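Local coordinates for GGDEF family protein (Caulobacter vibrioides, PDB 3U2A) that is of unknown function but carries a PAS domain of the PdeA-like family and assembles with a second copy of itself, at residues Gly48-Ala51 and Ala57-Arg60; Trp29-Asp34 and Gly100-Glu105; Thr13-Ala18 and Arg37-Ala42. All blocks are in the same frame, centred on the assembly; numbering follows the deposited sequence.

Contact 1: Gly48-Ala51 and Ala57-Arg60; sequences GPLA and AAFR
Leu50 reaches from the loop after strand 35-40 of this PAS fold onto helix 56-62, where its forked tip meets Ala58 and Phe59. The interactions are apolar or plain van der Waals, and each methyl has its own target. CD1 of Leu50 lies 4.0 Å from CD1 of Phe59, meeting the ring at a slant. The CD2 methyl turns to the helix itself: it is 4.2 Å from Ala58 CB and also lies on the peptide that joins Ala58 to Phe59, 3.9 Å from Phe59 N. With CG beside the backbone N and anti to the carbonyl carbon (chi1 -55°), the leucine side chain extends toward this turn of helix. Phe59 CG is anti to the backbone N (chi1 174°), which carries the ring off the helix into the core, where it meets Trp98 edge to face and packs on Ala71, Val74 and Leu75 of helix 68-75. Within 48-51 the chain turns sharply, and Ala51 N donates to Gly48 O at 3.2 Å. The shortest approach between the segments is Leu50 CD2 to the carbonyl oxygen of Ala58, 3.6 Å.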
ATOM      1  N   GLY A  48     -12.080   9.154  -6.047  1.00 13.34           N
ATOM      2  CA  GLY A  48     -13.363   8.510  -6.301  1.00 16.70           C
ATOM      3  C   GLY A  48     -13.898   8.611  -7.720  1.00 19.87           C
ATOM      4  O   GLY A  48     -14.356   7.603  -8.263  1.00 22.58           O
ATOM      5  N   PRO A  49     -13.858   9.817  -8.328  1.00 21.01           N
ATOM      6  CA  PRO A  49     -14.323   9.996  -9.714  1.00 20.66           C
ATOM      7  C   PRO A  49     -13.587   9.155 -10.767  1.00 22.29           C
ATOM      8  O   PRO A  49     -14.129   8.920 -11.846  1.00 23.54           O
ATOM      9  CB  PRO A  49     -14.075  11.482  -9.965  1.00 21.90           C
ATOM     10  CG  PRO A  49     -14.261  12.100  -8.628  1.00 22.64           C
ATOM     11  CD  PRO A  49     -13.596  11.124  -7.688  1.00 20.45           C
ATOM     12  N   LEU A  50     -12.373   8.715 -10.451  1.00 18.64           N
ATOM     13  CA  LEU A  50     -11.559   7.929 -11.379  1.00 18.68           C
ATOM     14  C   LEU A  50     -11.764   6.429 -11.242  1.00 17.94           C
ATOM     15  O   LEU A  50     -11.486   5.679 -12.175  1.00 19.21           O
ATOM     16  CB  LEU A  50     -10.071   8.223 -11.164  1.00 18.37           C
ATOM     17  CG  LEU A  50      -9.598   9.681 -11.236  1.00 18.49           C
ATOM     18  CD1 LEU A  50      -8.090   9.746 -11.039  1.00 14.69           C
ATOM     19  CD2 LEU A  50     -10.013  10.327 -12.538  1.00 16.10           C
ATOM     20  N   ALA A  51     -12.200   5.998 -10.066  1.00 17.85           N
ATOM     21  CA  ALA A  51     -12.313   4.570  -9.758  1.00 16.60           C
ATOM     22  C   ALA A  51     -13.620   3.995 -10.300  1.00 19.16           C
ATOM     23  O   ALA A  51     -14.638   4.689 -10.301  1.00 21.17           O
ATOM     24  CB  ALA A  51     -12.226   4.360  -8.264  1.00 19.70           C
ATOM     25  N   ALA A  57      -7.053  11.125 -19.876  1.00 14.60           N
ATOM     26  CA  ALA A  57      -7.667  12.457 -19.891  1.00 15.47           C
ATOM     27  C   ALA A  57      -8.440  12.765 -18.613  1.00 16.25           C
ATOM     28  O   ALA A  57      -8.343  13.876 -18.091  1.00 14.26           O
ATOM     29  CB  ALA A  57      -8.552  12.629 -21.107  1.00 17.24           C
ATOM     30  N   ALA A  58      -9.192  11.785 -18.108  1.00 14.93           N
ATOM     31  CA  ALA A  58      -9.947  11.930 -16.864  1.00 15.79           C
ATOM     32  C   ALA A  58      -9.002  12.157 -15.676  1.00 15.43           C
ATOM     33  O   ALA A  58      -9.274  12.978 -14.792  1.00 14.25           O
ATOM     34  CB  ALA A  58     -10.840  10.709 -16.629  1.00 16.81           C
ATOM     35  N   PHE A  59      -7.900  11.415 -15.673  1.00 14.47           N
ATOM     36  CA  PHE A  59      -6.859  11.520 -14.663  1.00 15.40           C
ATOM     37  C   PHE A  59      -6.274  12.946 -14.647  1.00 16.07           C
ATOM     38  O   PHE A  59      -6.230  13.598 -13.588  1.00 13.52           O
ATOM     39  CB  PHE A  59      -5.791  10.454 -14.949  1.00 15.00           C
ATOM     40  CG  PHE A  59      -4.561  10.536 -14.069  1.00 15.69           C
ATOM     41  CD1 PHE A  59      -4.505   9.841 -12.866  1.00 19.61           C
ATOM     42  CD2 PHE A  59      -3.445  11.280 -14.467  1.00 17.78           C
ATOM     43  CE1 PHE A  59      -3.361   9.886 -12.061  1.00 16.85           C
ATOM     44  CE2 PHE A  59      -2.310  11.337 -13.671  1.00 19.41           C
ATOM     45  CZ  PHE A  59      -2.268  10.639 -12.466  1.00 16.22           C
ATOM     46  N   ARG A  60      -5.855  13.438 -15.811  1.00 14.43           N
ATOM     47  CA  ARG A  60      -5.282  14.799 -15.907  1.00 14.04           C
ATOM     48  C   ARG A  60      -6.276  15.870 -15.469  1.00 18.05           C
ATOM     49  O   ARG A  60      -5.899  16.841 -14.798  1.00 17.46           O
ATOM     50  CB  ARG A  60      -4.827  15.095 -17.321  1.00 15.60           C
ATOM     51  CG  ARG A  60      -3.703  14.228 -17.804  1.00 17.80           C
ATOM     52  CD  ARG A  60      -3.355  14.587 -19.230  1.00 22.63           C
ATOM     53  NE  ARG A  60      -2.386  13.646 -19.778  1.00 24.05           N
ATOM     54  CZ  ARG A  60      -2.647  12.778 -20.752  1.00 26.38           C
ATOM     55  NH1 ARG A  60      -3.846  12.737 -21.320  1.00 26.12           N
ATOM     56  NH2 ARG A  60      -1.694  11.961 -21.170  1.00 27.00           N
TER

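Contact 2: Trp29-Asp34 and Gly100-Glu105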
ATOM      1  N   TRP A  29      -1.440   1.279 -14.578  1.00 12.64           N
ATOM      2  CA  TRP A  29      -1.551   2.175 -15.730  1.00 11.08           C
ATOM      3  C   TRP A  29      -1.143   1.433 -16.999  1.00 11.40           C
ATOM      4  O   TRP A  29      -0.039   0.868 -17.091  1.00 12.02           O
ATOM      5  CB  TRP A  29      -0.727   3.462 -15.495  1.00 13.51           C
ATOM      6  CG  TRP A  29      -0.461   4.286 -16.744  1.00 11.04           C
ATOM      7  CD1 TRP A  29       0.762   4.708 -17.210  1.00 12.13           C
ATOM      8  CD2 TRP A  29      -1.434   4.785 -17.668  1.00 12.77           C
ATOM      9  NE1 TRP A  29       0.602   5.427 -18.375  1.00 12.65           N
ATOM     10  CE2 TRP A  29      -0.736   5.489 -18.674  1.00 12.94           C
ATOM     11  CE3 TRP A  29      -2.833   4.701 -17.747  1.00 14.08           C
ATOM     12  CZ2 TRP A  29      -1.391   6.104 -19.748  1.00 13.89           C
ATOM     13  CZ3 TRP A  29      -3.481   5.312 -18.810  1.00 13.85           C
ATOM     14  CH2 TRP A  29      -2.758   6.004 -19.800  1.00 14.06           C
ATOM     15  N   GLU A  30      -2.057   1.389 -17.960  1.00 11.65           N
ATOM     16  CA  GLU A  30      -1.814   0.670 -19.215  1.00 14.12           C
ATOM     17  C   GLU A  30      -1.940   1.636 -20.387  1.00 13.79           C
ATOM     18  O   GLU A  30      -3.054   1.844 -20.898  1.00 14.27           O
ATOM     19  CB  GLU A  30      -2.837  -0.457 -19.399  1.00 17.66           C
ATOM     20  CG  GLU A  30      -2.814  -1.557 -18.351  1.00 24.82           C
ATOM     21  CD  GLU A  30      -4.017  -2.498 -18.472  1.00 35.48           C
ATOM     22  OE1 GLU A  30      -4.816  -2.361 -19.436  1.00 42.07           O
ATOM     23  OE2 GLU A  30      -4.171  -3.369 -17.593  1.00 31.93           O
ATOM     24  N   PRO A  31      -0.816   2.245 -20.817  1.00 12.99           N
ATOM     25  CA  PRO A  31      -0.909   3.213 -21.911  1.00 14.38           C
ATOM     26  C   PRO A  31      -1.437   2.621 -23.221  1.00 15.66           C
ATOM     27  O   PRO A  31      -2.063   3.340 -23.989  1.00 16.17           O
ATOM     28  CB  PRO A  31       0.533   3.729 -22.074  1.00 14.72           C
ATOM     29  CG  PRO A  31       1.392   2.785 -21.307  1.00 14.51           C
ATOM     30  CD  PRO A  31       0.537   2.195 -20.235  1.00 12.35           C
ATOM     31  N   GLU A  32      -1.199   1.327 -23.462  1.00 14.01           N
ATOM     32  CA  GLU A  32      -1.696   0.652 -24.667  1.00 19.20           C
ATOM     33  C   GLU A  32      -3.211   0.727 -24.807  1.00 18.74           C
ATOM     34  O   GLU A  32      -3.731   0.770 -25.919  1.00 20.94           O
ATOM     35  CB  GLU A  32      -1.287  -0.815 -24.649  1.00 21.35           C
ATOM     36  CG  GLU A  32       0.140  -1.040 -25.034  1.00 37.17           C
ATOM     37  CD  GLU A  32       0.326  -1.033 -26.540  1.00 53.08           C
ATOM     38  OE1 GLU A  32      -0.588  -1.492 -27.272  1.00 57.39           O
ATOM     39  OE2 GLU A  32       1.394  -0.572 -26.992  1.00 58.67           O
ATOM     40  N   THR A  33      -3.905   0.735 -23.671  1.00 16.51           N
ATOM     41  CA  THR A  33      -5.373   0.689 -23.647  1.00 16.10           C
ATOM     42  C   THR A  33      -5.974   1.987 -23.102  1.00 13.38           C
ATOM     43  O   THR A  33      -7.205   2.133 -23.028  1.00 14.44           O
ATOM     44  CB  THR A  33      -5.874  -0.501 -22.800  1.00 15.21           C
ATOM     45  OG1 THR A  33      -5.395  -0.362 -21.462  1.00 18.54           O
ATOM     46  CG2 THR A  33      -5.379  -1.831 -23.363  1.00 19.77           C
ATOM     47  N   ASP A  34      -5.101   2.931 -22.749  1.00 13.71           N
ATOM     48  CA  ASP A  34      -5.486   4.200 -22.102  1.00 15.54           C
ATOM     49  C   ASP A  34      -6.358   3.983 -20.853  1.00 15.36           C
ATOM     50  O   ASP A  34      -7.334   4.715 -20.621  1.00 15.93           O
ATOM     51  CB  ASP A  34      -6.179   5.144 -23.100  1.00 12.89           C
ATOM     52  CG  ASP A  34      -6.214   6.578 -22.608  1.00 12.63           C
ATOM     53  OD1 ASP A  34      -5.199   7.048 -22.064  1.00 17.54           O
ATOM     54  OD2 ASP A  34      -7.260   7.246 -22.749  1.00 13.97           O
ATOM     55  N   GLY A 100       5.617   3.652  -7.684  1.00 12.81           N
ATOM     56  CA  GLY A 100       5.522   2.351  -8.346  1.00 11.38           C
ATOM     57  C   GLY A 100       6.675   2.148  -9.305  1.00 11.25           C
ATOM     58  O   GLY A 100       7.752   2.723  -9.119  1.00 11.53           O
ATOM     59  N   VAL A 101       6.448   1.317 -10.317  1.00 12.20           N
ATOM     60  CA  VAL A 101       7.507   0.984 -11.267  1.00 13.00           C
ATOM     61  C   VAL A 101       6.881   0.547 -12.584  1.00 11.61           C
ATOM     62  O   VAL A 101       5.735   0.079 -12.603  1.00 11.98           O
ATOM     63  CB  VAL A 101       8.443  -0.153 -10.691  1.00 11.86           C
ATOM     64  CG1 VAL A 101       7.847  -1.509 -10.900  1.00 14.58           C
ATOM     65  CG2 VAL A 101       9.824  -0.113 -11.324  1.00 16.01           C
ATOM     66  N   TRP A 102       7.633   0.701 -13.673  1.00 11.95           N
ATOM     67  CA  TRP A 102       7.280   0.105 -14.952  1.00 13.51           C
ATOM     68  C   TRP A 102       7.606  -1.394 -14.905  1.00 12.44           C
ATOM     69  O   TRP A 102       8.708  -1.804 -14.518  1.00 13.90           O
ATOM     70  CB  TRP A 102       7.910   0.888 -16.130  1.00 12.74           C
ATOM     71  CG  TRP A 102       7.150   2.174 -16.272  1.00 12.18           C
ATOM     72  CD1 TRP A 102       7.294   3.301 -15.514  1.00 14.03           C
ATOM     73  CD2 TRP A 102       6.036   2.415 -17.138  1.00 14.39           C
ATOM     74  NE1 TRP A 102       6.349   4.245 -15.874  1.00 11.98           N
ATOM     75  CE2 TRP A 102       5.565   3.723 -16.866  1.00 14.78           C
ATOM     76  CE3 TRP A 102       5.390   1.652 -18.122  1.00 12.24           C
ATOM     77  CZ2 TRP A 102       4.479   4.287 -17.543  1.00 12.59           C
ATOM     78  CZ3 TRP A 102       4.309   2.213 -18.800  1.00 13.18           C
ATOM     79  CH2 TRP A 102       3.872   3.519 -18.513  1.00 11.89           C
ATOM     80  N   LEU A 103       6.599  -2.196 -15.232  1.00 12.40           N
ATOM     81  CA  LEU A 103       6.667  -3.651 -15.083  1.00 12.74           C
ATOM     82  C   LEU A 103       7.506  -4.317 -16.175  1.00 13.28           C
ATOM     83  O   LEU A 103       7.878  -3.682 -17.161  1.00 15.62           O
ATOM     84  CB  LEU A 103       5.255  -4.246 -15.024  1.00 12.50           C
ATOM     85  CG  LEU A 103       4.339  -3.641 -13.950  1.00 14.83           C
ATOM     86  CD1 LEU A 103       2.960  -4.248 -14.005  1.00 17.58           C
ATOM     87  CD2 LEU A 103       4.942  -3.779 -12.539  1.00 15.26           C
ATOM     88  N   GLU A 104       7.823  -5.597 -15.977  1.00 15.61           N
ATOM     89  CA  GLU A 104       8.641  -6.336 -16.929  1.00 19.51           C
ATOM     90  C   GLU A 104       7.884  -6.799 -18.174  1.00 20.52           C
ATOM     91  O   GLU A 104       8.450  -6.898 -19.263  1.00 23.61           O
ATOM     92  CB  GLU A 104       9.289  -7.534 -16.222  1.00 16.96           C
ATOM     93  CG  GLU A 104      10.289  -7.132 -15.158  1.00 21.20           C
ATOM     94  CD  GLU A 104      11.433  -6.312 -15.730  1.00 28.97           C
ATOM     95  OE1 GLU A 104      12.142  -6.817 -16.628  1.00 29.78           O
ATOM     96  OE2 GLU A 104      11.621  -5.165 -15.283  1.00 27.23           O
ATOM     97  N   GLU A 105       6.599  -7.076 -18.002  1.00 18.81           N
ATOM     98  CA  GLU A 105       5.779  -7.604 -19.066  1.00 23.28           C
ATOM     99  C   GLU A 105       4.876  -6.506 -19.632  1.00 20.35           C
ATOM    100  O   GLU A 105       4.110  -5.880 -18.896  1.00 23.84           O
ATOM    101  CB  GLU A 105       4.974  -8.789 -18.520  1.00 22.12           C
ATOM    102  CG  GLU A 105       3.941  -9.339 -19.454  1.00 26.28           C
ATOM    103  CD  GLU A 105       3.490 -10.733 -19.071  1.00 29.96           C
ATOM    104  OE1 GLU A 105       2.675 -11.301 -19.833  1.00 36.55           O
ATOM    105  OE2 GLU A 105       3.941 -11.254 -18.022  1.00 25.86           O
TER
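Trp102 brings the outer corner of its six-membered ring up to the five-membered ring of Trp29, with CH2 of Trp102 3.6 Å from CD1 of Trp29. The two indoles lie side by side and point the same way, but their planes stand nearly upright to each other, at 84°, with ring centroids 5.6 Å apart. They meet rim to rim, so neither covers the other's face and this is not a stack. With CG anti to the backbone N (chi1 164°), Trp29 swings its indole out from strand 25-30 until the CD1 and NE1 side of the ring comes up to Trp102. Pro31 approaches Trp102 from the opposite direction and touches the edge of its ring with CG and CD. CG lies in the ring plane, 3.8 Å from CH2 of Trp102, and CD is 4.0 Å from CZ3 of Trp102. The same proline lies over one face of Trp29, its N 3.9 Å above the plane of the Trp29 ring and over its centre. Beyond Pro31 the chain turns, with Thr33 N bonded to Glu30 O at 3.1 Å, and returns so that Asp34 OD1, which is hydrogen-bonded to Ser56 OG, lies in the plane of the Trp29 ring at its edge. The polar NE1 of Trp29 is satisfied outside the pair, by the carbonyl oxygen of Leu75 at the end of helix 68-75. Strands 25-30 and 98-102 are not direct partners: strand 109-113 runs between them, antiparallel to both, and the tryptophans meet across it, Trp102 resting on Ala109. Flanking Trp102 in sequence, Val101 and Leu103 pack against Ala21 in helix 12-22 of the second subunit.

Contact 3: Thr13-Ala18 and Arg37-Ala42; sequences TATLEA and RLNGAA
Thr15 is the first residue of 13-18 to meet Asn39, through its methyl: CG2 lies 4.0 Å from Asn39 OD1, and the two side chains cross at about a right angle. Its hydroxyl is used elsewhere, OG1 bonding to Trp10 NE1 just ahead of the helix. Leu16 follows and makes most of the helix's share. Its CD2 methyl stands off the plane of the Asn39 amide, beside its N and O end, 3.5 Å from ND2 and 3.7 Å from OD1. The same methyl lies 3.9 Å from Gly40 N; Gly40 has a positive phi (116°), at which a beta carbon would run into the carbonyl oxygen of Asn39, and an inverse gamma turn centred on Ala41 follows. With CG anti to the backbone N (chi1 -170°), the Asn39 amide swings out from the strand to the helix. The axes of helix segment 13-18 and strand segment 37-40 run at 82°, 8.1 Å apart at their closest. Glu17, next along, forms a salt bridge with Arg108 of the second subunit, and Asn39 packs on Trp10 of that subunit. Methyl groups resting on a polar amide without any directional bond imply that helix and strand meet here by van der Waals packing rather than polar pairing.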
ATOM      1  N   THR A  13     -11.727  -9.252  -0.104  1.00 24.15           N
ATOM      2  CA  THR A  13     -12.193  -8.467   1.041  0.50 23.61           C
ATOM      3  C   THR A  13     -11.051  -8.115   1.990  1.00 20.77           C
ATOM      4  O   THR A  13     -11.007  -6.992   2.485  1.00 19.65           O
ATOM      5  CB  THR A  13     -13.360  -9.121   1.821  0.50 27.08           C
ATOM      6  OG1 THR A  13     -13.033 -10.476   2.152  0.50 31.19           O
ATOM      7  CG2 THR A  13     -14.642  -9.082   0.999  0.50 28.11           C
ATOM      8  N   ALA A  14     -10.127  -9.054   2.222  1.00 17.56           N
ATOM      9  CA  ALA A  14      -8.932  -8.778   3.038  1.00 19.02           C
ATOM     10  C   ALA A  14      -8.080  -7.666   2.423  1.00 18.19           C
ATOM     11  O   ALA A  14      -7.623  -6.754   3.129  1.00 16.65           O
ATOM     12  CB  ALA A  14      -8.104 -10.045   3.246  1.00 16.83           C
ATOM     13  N   THR A  15      -7.886  -7.724   1.108  1.00 14.85           N
ATOM     14  CA  THR A  15      -7.184  -6.662   0.396  1.00 15.28           C
ATOM     15  C   THR A  15      -7.847  -5.304   0.630  1.00 14.34           C
ATOM     16  O   THR A  15      -7.171  -4.355   1.018  1.00 13.44           O
ATOM     17  CB  THR A  15      -7.008  -7.006  -1.087  1.00 16.18           C
ATOM     18  OG1 THR A  15      -6.052  -8.063  -1.184  1.00 15.98           O
ATOM     19  CG2 THR A  15      -6.498  -5.815  -1.882  1.00 16.15           C
ATOM     20  N   LEU A  16      -9.163  -5.220   0.445  1.00 14.28           N
ATOM     21  CA  LEU A  16      -9.853  -3.944   0.638  1.00 15.63           C
ATOM     22  C   LEU A  16      -9.807  -3.445   2.089  1.00 15.79           C
ATOM     23  O   LEU A  16      -9.669  -2.244   2.322  1.00 17.14           O
ATOM     24  CB  LEU A  16     -11.283  -3.997   0.097  1.00 20.70           C
ATOM     25  CG  LEU A  16     -11.431  -4.181  -1.419  1.00 19.70           C
ATOM     26  CD1 LEU A  16     -12.926  -4.244  -1.796  1.00 24.28           C
ATOM     27  CD2 LEU A  16     -10.689  -3.085  -2.233  1.00 19.46           C
ATOM     28  N   GLU A  17      -9.895  -4.367   3.048  1.00 17.10           N
ATOM     29  CA  GLU A  17      -9.813  -4.037   4.471  1.00 18.25           C
ATOM     30  C   GLU A  17      -8.478  -3.402   4.835  1.00 13.76           C
ATOM     31  O   GLU A  17      -8.452  -2.376   5.513  1.00 13.28           O
ATOM     32  CB  GLU A  17     -10.032  -5.281   5.347  1.00 16.94           C
ATOM     33  CG  GLU A  17     -11.467  -5.742   5.435  1.00 23.88           C
ATOM     34  CD  GLU A  17     -11.637  -6.925   6.371  1.00 32.83           C
ATOM     35  OE1 GLU A  17     -10.660  -7.681   6.575  1.00 30.84           O
ATOM     36  OE2 GLU A  17     -12.753  -7.099   6.898  1.00 36.05           O
ATOM     37  N   ALA A  18      -7.384  -4.027   4.395  1.00 13.94           N
ATOM     38  CA  ALA A  18      -6.040  -3.521   4.668  1.00 12.97           C
ATOM     39  C   ALA A  18      -5.768  -2.181   3.964  1.00 11.69           C
ATOM     40  O   ALA A  18      -5.222  -1.268   4.568  1.00 11.60           O
ATOM     41  CB  ALA A  18      -4.991  -4.561   4.293  1.00 13.67           C
ATOM     42  N   ARG A  37      -6.353   1.886 -13.741  1.00 12.65           N
ATOM     43  CA  ARG A  37      -7.227   1.184 -12.800  1.00 14.51           C
ATOM     44  C   ARG A  37      -6.846   1.467 -11.355  1.00 15.47           C
ATOM     45  O   ARG A  37      -5.658   1.533 -11.023  1.00 12.18           O
ATOM     46  CB  ARG A  37      -7.195  -0.326 -13.074  1.00 16.25           C
ATOM     47  CG  ARG A  37      -7.864  -0.728 -14.394  1.00 26.09           C
ATOM     48  CD  ARG A  37      -7.124  -1.886 -15.065  1.00 28.07           C
ATOM     49  NE  ARG A  37      -7.210  -3.118 -14.310  1.00 30.18           N
ATOM     50  CZ  ARG A  37      -6.295  -4.085 -14.319  1.00 29.16           C
ATOM     51  NH1 ARG A  37      -5.173  -3.982 -15.035  1.00 30.80           N
ATOM     52  NH2 ARG A  37      -6.494  -5.161 -13.587  1.00 28.08           N
ATOM     53  N   LEU A  38      -7.864   1.630 -10.505  1.00 12.71           N
ATOM     54  CA  LEU A  38      -7.674   1.844  -9.068  1.00 14.03           C
ATOM     55  C   LEU A  38      -8.420   0.818  -8.216  1.00 19.48           C
ATOM     56  O   LEU A  38      -9.517   0.372  -8.576  1.00 18.85           O
ATOM     57  CB  LEU A  38      -8.130   3.250  -8.675  1.00 14.49           C
ATOM     58  CG  LEU A  38      -7.250   4.403  -9.133  1.00 16.63           C
ATOM     59  CD1 LEU A  38      -8.069   5.694  -9.148  1.00 22.52           C
ATOM     60  CD2 LEU A  38      -6.037   4.542  -8.218  1.00 19.54           C
ATOM     61  N   ASN A  39      -7.810   0.449  -7.090  1.00 16.02           N
ATOM     62  CA  ASN A  39      -8.403  -0.460  -6.117  1.00 14.83           C
ATOM     63  C   ASN A  39      -8.015  -0.028  -4.702  1.00 15.22           C
ATOM     64  O   ASN A  39      -6.843   0.202  -4.418  1.00 16.13           O
ATOM     65  CB  ASN A  39      -7.920  -1.891  -6.373  1.00 14.70           C
ATOM     66  CG  ASN A  39      -8.678  -2.916  -5.560  1.00 16.66           C
ATOM     67  OD1 ASN A  39      -8.080  -3.707  -4.829  1.00 18.84           O
ATOM     68  ND2 ASN A  39     -10.004  -2.922  -5.694  1.00 17.43           N
ATOM     69  N   GLY A  40      -9.000   0.070  -3.818  1.00 17.11           N
ATOM     70  CA  GLY A  40      -8.742   0.435  -2.425  1.00 15.73           C
ATOM     71  C   GLY A  40      -9.397   1.749  -2.067  1.00 14.87           C
ATOM     72  O   GLY A  40     -10.514   2.029  -2.506  1.00 14.65           O
ATOM     73  N   ALA A  41      -8.682   2.573  -1.300  1.00 13.99           N
ATOM     74  CA  ALA A  41      -9.258   3.778  -0.685  1.00 15.17           C
ATOM     75  C   ALA A  41      -9.293   4.985  -1.629  1.00 14.72           C
ATOM     76  O   ALA A  41      -8.945   6.112  -1.232  1.00 15.17           O
ATOM     77  CB  ALA A  41      -8.519   4.125   0.637  1.00 14.04           C
ATOM     78  N   ALA A  42      -9.725   4.757  -2.871  1.00 14.72           N
ATOM     79  CA  ALA A  42      -9.762   5.830  -3.869  1.00 15.82           C
ATOM     80  C   ALA A  42     -10.645   6.996  -3.408  1.00 16.75           C
ATOM     81  O   ALA A  42     -10.214   8.155  -3.439  1.00 14.45           O
ATOM     82  CB  ALA A  42     -10.223   5.302  -5.236  1.00 16.23           C
TER

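Overall arrangement
The three contacts spread over one PAS domain. The centre of contact 1 is about 17 Å from the centres of both others, which are themselves about 19 Å apart. Contacts 1 and 3 touch through segment 37-42: Leu50 CB lies 3.8 Å from Leu38 CD1, and Ala51 CB lies 3.8 Å from Ala42 CB. Contacts 2 and 3 share the sheet, where strands 25-30 and 35-40 are neighbours, and are tied by the salt bridge from Glu30 OE2 to Arg37 NH1, 2.8 Å. Contacts 1 and 2 come within about 5 Å at their nearest atoms without touching. Contacts 2 and 3 also reach the second subunit; contact 1 does not.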